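Local coordinates for protein peroxiredoxin (Mycobacterium tuberculosis, PDB 5EPF) that reduces hydrogen peroxide and organic hydroperoxides to water and alcohols as a thiol-specific peroxidase that protects the cell against oxidative stress, at residues A[67-72]-A[154-159]. Sequence-based numbering, arbitrary orientation. Where two conformers were deposited one is given.
Sequences AEVRAS and ATLRAI
Val-69 spreads its two methyls over neighbouring residues of the C-terminal helix 145-158, and this apolar packing carries most of the contact. Its CG2 lies 3.9 Å from Leu-156 CB, while CG1 rests 3.8 Å from Arg-157 CG, on the aliphatic part of that arginine; in both pairs the side chains run roughly perpendicular to one another. A chi1 of -69° sets CG1 of Val-69 anti to the carbonyl carbon, the orientation in which CG1 reaches Arg-157 and CG2 reaches Leu-156. Deeper in, Ala-71 CB meets the branch end of Leu-156, at 3.6 Å from CD1. Leu-156 is buried, and it also touches Phe-66 of helix 63-68 and Val-40 of the central strand 39-43.

The backbone explains how Val-69 and Ala-71 can both face the same helix. Helix 63-68 ends in a Schellman motif, with Arg-70 as the C' residue at positive phi (53°): Ala-71 N bonds back to Phe-66 O, and Arg-70 N to Ala-67 O at 2.9 Å. The chain then enters strand 72-77 of the thioredoxin-fold sheet, so the contact joins this helix-to-strand turn to the last helix, away from Cys-52, the probable peroxidatic cysteine.

Polar contact is indirect and lies at the surface. A water O donates to Glu-68 OE1 at 2.8 Å, and the same water O accepts from Arg-157 NE at 2.8 Å, sitting in the guanidinium plane at its edge. Glu-68 OE1 and Arg-157 NH2 remain 4.2 Å apart, beyond salt-bridge range, although their opposite charges may still attract weakly.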
# COMPACT_ATOMS: atom_id res chain seq x y z
N ALA A 67 9.24 -0.41 11.94
CA ALA A 67 9.90 0.72 12.59
C ALA A 67 11.40 0.49 12.75
O ALA A 67 12.19 1.43 12.61
CB ALA A 67 9.23 1.02 13.93
N GLU A 68 11.81 -0.76 13.00
CA GLU A 68 13.24 -1.04 13.16
C GLU A 68 14.03 -0.72 11.90
O GLU A 68 15.20 -0.32 11.99
CB GLU A 68 13.47 -2.49 13.58
CG GLU A 68 14.92 -2.71 14.02
CD GLU A 68 15.41 -4.13 13.86
OE1 GLU A 68 14.58 -5.03 13.59
OE2 GLU A 68 16.63 -4.35 14.02
N VAL A 69 13.44 -0.92 10.72
CA VAL A 69 14.11 -0.60 9.46
C VAL A 69 13.73 0.79 8.99
O VAL A 69 14.01 1.16 7.85
CB VAL A 69 13.88 -1.66 8.37
CG1 VAL A 69 14.59 -2.97 8.73
CG2 VAL A 69 12.39 -1.89 8.12
N ARG A 70 13.08 1.57 9.86
CA ARG A 70 12.70 2.96 9.56
C ARG A 70 11.93 3.05 8.25
O ARG A 70 12.26 3.84 7.37
CB ARG A 70 13.92 3.89 9.51
CG ARG A 70 15.07 3.50 10.38
CD ARG A 70 15.02 4.23 11.68
NE ARG A 70 15.13 3.30 12.79
CZ ARG A 70 15.61 3.62 13.99
NH1 ARG A 70 15.68 2.70 14.94
NH2 ARG A 70 16.02 4.86 14.23
N ALA A 71 10.91 2.21 8.13
CA ALA A 71 10.05 2.18 6.95
C ALA A 71 8.61 2.24 7.43
O ALA A 71 8.30 1.87 8.56
CB ALA A 71 10.28 0.91 6.12
N SER A 72 7.73 2.70 6.55
CA SER A 72 6.33 2.81 6.91
C SER A 72 5.43 2.08 5.92
O SER A 72 5.78 1.86 4.76
CB SER A 72 5.92 4.27 7.03
OG SER A 72 5.94 4.85 5.75
N ALA A 154 11.79 -8.29 4.33
CA ALA A 154 13.09 -8.90 4.02
C ALA A 154 13.90 -8.02 3.07
O ALA A 154 15.12 -7.88 3.22
CB ALA A 154 12.90 -10.31 3.48
N THR A 155 13.25 -7.40 2.08
CA THR A 155 13.95 -6.48 1.20
C THR A 155 14.53 -5.30 1.97
O THR A 155 15.69 -4.91 1.76
CB THR A 155 13.00 -6.00 0.12
OG1 THR A 155 12.72 -7.10 -0.76
CG2 THR A 155 13.63 -4.84 -0.66
N LEU A 156 13.75 -4.73 2.88
CA LEU A 156 14.24 -3.59 3.64
C LEU A 156 15.39 -3.99 4.57
O LEU A 156 16.37 -3.24 4.72
CB LEU A 156 13.07 -2.97 4.42
CG LEU A 156 12.03 -2.34 3.51
CD1 LEU A 156 10.68 -2.15 4.21
CD2 LEU A 156 12.56 -0.99 2.96
N ARG A 157 15.29 -5.17 5.19
CA ARG A 157 16.41 -5.65 5.99
C ARG A 157 17.66 -5.86 5.14
O ARG A 157 18.77 -5.58 5.60
CB ARG A 157 16.01 -6.93 6.73
CG ARG A 157 15.03 -6.65 7.86
CD ARG A 157 14.49 -7.89 8.54
NE ARG A 157 13.74 -7.57 9.75
CZ ARG A 157 13.00 -8.43 10.45
NH1 ARG A 157 12.88 -9.69 10.05
NH2 ARG A 157 12.40 -8.03 11.57
N ALA A 158 17.49 -6.33 3.91
CA ALA A 158 18.63 -6.59 3.04
C ALA A 158 19.39 -5.31 2.70
O ALA A 158 20.60 -5.36 2.44
CB ALA A 158 18.17 -7.29 1.76
N ILE A 159 18.72 -4.17 2.68
CA ILE A 159 19.39 -2.92 2.34
C ILE A 159 19.83 -2.12 3.56
O ILE A 159 20.31 -0.99 3.40
CB ILE A 159 18.61 -2.06 1.34
CG1 ILE A 159 17.34 -1.50 1.98
CG2 ILE A 159 18.31 -2.86 0.07
CD1 ILE A 159 16.62 -0.48 1.08
O HOH W 1 13.14 -5.21 11.19